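Side-chain contact in LPXTG family cell surface protein Fms2 (PDB 5FCE), which is a cell-wall-anchored surface protein of Enterococcus faecium that probably mediates adhesion, this chain being its ligand-binding domain: residues I13-T18 with L79-I84. Residues are numbered along the deposited sequence; the frame is centred on the assembly and turned at random.
Sequences IVYDMT and LSIDEI
Tyr15 on strand 14-16 packs against the first turn of helix 81-85 in a CH-pi contact with Ile81. It joins a mixed beta-sheet, in which strand 14-16 lies between strands 21-28 and 112-114, to the short helix within the immunoglobulin-like ligand-binding region. CB of Ile81 lies over one face of the Tyr15 ring, 3.6 Å from its centroid and only 6° off the normal. A chi1 of -176° turns CG of Tyr15 opposite the backbone N, and the ring extends from the strand to the start of the helix. The two side chains run past each other in opposite directions. CD1 of Ile81 therefore lies back toward the root of the ring, 3.9 Å from CG of Tyr15. Ile84, one turn on, brings its CD1 obliquely to CE2 of Tyr15 at 3.8 Å. Ile22 of strand 21-28 touches both Tyr15 and Ile84, and Val113 of strand 112-114 touches Ile81, so the contact continues into the apolar packing of the sheet. Ser80 is the N-cap: its OG accepts from Glu83 N at 3.2 Å, with an angle of 163° at the hydrogen. The phenol end of the ring lies beside this capped turn, where Tyr15 OH is 3.5 Å from CA of Ser80.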
loop_
_atom_site.group_PDB
_atom_site.type_symbol
_atom_site.label_atom_id
_atom_site.label_comp_id
_atom_site.label_asym_id
_atom_site.label_seq_id
_atom_site.Cartn_x
_atom_site.Cartn_y
_atom_site.Cartn_z
ATOM N N ILE A 13 -4.118 -2.387 -8.984
ATOM C CA ILE A 13 -3.106 -1.400 -8.577
ATOM C C ILE A 13 -2.627 -0.682 -9.837
ATOM O O ILE A 13 -2.362 -1.328 -10.857
ATOM C CB ILE A 13 -1.915 -2.065 -7.856
ATOM C CG1 ILE A 13 -2.364 -2.605 -6.485
ATOM C CG2 ILE A 13 -0.734 -1.079 -7.701
ATOM C CD1 ILE A 13 -1.328 -3.479 -5.777
ATOM N N VAL A 14 -2.526 0.649 -9.773
ATOM C CA VAL A 14 -2.056 1.423 -10.920
ATOM C C VAL A 14 -0.741 2.141 -10.625
ATOM O O VAL A 14 -0.621 2.814 -9.606
ATOM C CB VAL A 14 -3.108 2.455 -11.380
ATOM C CG1 VAL A 14 -2.565 3.295 -12.554
ATOM C CG2 VAL A 14 -4.407 1.758 -11.780
ATOM N N TYR A 15 0.255 1.971 -11.493
ATOM C CA TYR A 15 1.448 2.815 -11.435
ATOM C C TYR A 15 1.292 3.855 -12.537
ATOM O O TYR A 15 1.273 3.504 -13.712
ATOM C CB TYR A 15 2.726 2.000 -11.683
ATOM C CG TYR A 15 4.012 2.797 -11.544
ATOM C CD1 TYR A 15 4.498 3.583 -12.595
ATOM C CD2 TYR A 15 4.752 2.754 -10.363
ATOM C CE1 TYR A 15 5.674 4.316 -12.455
ATOM C CE2 TYR A 15 5.931 3.479 -10.221
ATOM C CZ TYR A 15 6.388 4.249 -11.273
ATOM O OH TYR A 15 7.556 4.973 -11.138
ATOM N N ASP A 16 1.159 5.123 -12.150
ATOM C CA ASP A 16 1.075 6.230 -13.106
ATOM C C ASP A 16 2.483 6.808 -13.326
ATOM O O ASP A 16 3.070 7.407 -12.432
ATOM C CB ASP A 16 0.090 7.290 -12.578
ATOM C CG ASP A 16 -0.176 8.423 -13.568
ATOM O OD1 ASP A 16 0.784 8.958 -14.161
ATOM O OD2 ASP A 16 -1.364 8.796 -13.739
HETATM N N MSE A 17 3.015 6.611 -14.527
HETATM C CA MSE A 17 4.357 7.040 -14.903
HETATM C C MSE A 17 4.474 8.564 -14.987
HETATM O O MSE A 17 5.530 9.148 -14.695
HETATM C CB MSE A 17 4.641 6.403 -16.261
HETATM C CG MSE A 17 5.966 6.621 -16.890
HETATM SE SE MSE A 17 5.746 5.611 -18.544
HETATM C CE MSE A 17 5.619 3.845 -17.694
ATOM N N THR A 18 3.378 9.204 -15.376
ATOM C CA THR A 18 3.351 10.654 -15.524
ATOM C C THR A 18 3.478 11.350 -14.173
ATOM O O THR A 18 4.279 12.278 -14.006
ATOM C CB THR A 18 2.055 11.110 -16.198
ATOM O OG1 THR A 18 1.920 10.448 -17.464
ATOM C CG2 THR A 18 2.078 12.617 -16.425
ATOM N N LEU A 79 10.687 4.665 -6.440
ATOM C CA LEU A 79 11.415 3.746 -7.318
ATOM C C LEU A 79 10.612 3.620 -8.605
ATOM O O LEU A 79 9.372 3.641 -8.583
ATOM C CB LEU A 79 11.561 2.345 -6.700
ATOM C CG LEU A 79 12.624 2.057 -5.639
ATOM C CD1 LEU A 79 12.596 0.572 -5.240
ATOM C CD2 LEU A 79 13.999 2.424 -6.153
ATOM N N SER A 80 11.317 3.491 -9.725
ATOM C CA SER A 80 10.667 3.383 -11.030
ATOM C C SER A 80 9.933 2.060 -11.112
ATOM O O SER A 80 10.221 1.147 -10.347
ATOM C CB SER A 80 11.702 3.413 -12.138
ATOM O OG SER A 80 12.461 2.217 -12.112
ATOM N N ILE A 81 9.001 1.935 -12.051
ATOM C CA ILE A 81 8.239 0.691 -12.138
ATOM C C ILE A 81 9.145 -0.474 -12.558
ATOM O O ILE A 81 8.982 -1.588 -12.066
ATOM C CB ILE A 81 6.982 0.833 -13.021
ATOM C CG1 ILE A 81 6.152 -0.466 -13.004
ATOM C CG2 ILE A 81 7.365 1.226 -14.454
ATOM C CD1 ILE A 81 5.572 -0.808 -11.616
ATOM N N ASP A 82 10.125 -0.217 -13.429
ATOM C CA ASP A 82 11.073 -1.276 -13.799
ATOM C C ASP A 82 11.800 -1.832 -12.572
ATOM O O ASP A 82 11.920 -3.050 -12.400
ATOM C CB ASP A 82 12.092 -0.790 -14.838
ATOM C CG ASP A 82 11.500 -0.663 -16.222
ATOM O OD1 ASP A 82 10.355 -1.129 -16.421
ATOM O OD2 ASP A 82 12.188 -0.110 -17.116
ATOM N N GLU A 83 12.261 -0.936 -11.705
ATOM C CA GLU A 83 12.964 -1.347 -10.500
ATOM C C GLU A 83 12.046 -2.074 -9.524
ATOM O O GLU A 83 12.463 -3.023 -8.857
ATOM C CB GLU A 83 13.621 -0.137 -9.831
ATOM C CG GLU A 83 14.788 0.416 -10.634
ATOM C CD GLU A 83 16.017 -0.469 -10.542
ATOM O OE1 GLU A 83 16.143 -1.196 -9.535
ATOM O OE2 GLU A 83 16.868 -0.417 -11.458
ATOM N N ILE A 84 10.795 -1.631 -9.448
ATOM C CA ILE A 84 9.833 -2.270 -8.544
ATOM C C ILE A 84 9.574 -3.700 -9.018
ATOM O O ILE A 84 9.487 -4.624 -8.215
ATOM C CB ILE A 84 8.495 -1.505 -8.482
ATOM C CG1 ILE A 84 8.669 -0.131 -7.831
ATOM C CG2 ILE A 84 7.441 -2.297 -7.664
ATOM C CD1 ILE A 84 7.442 0.745 -7.976
#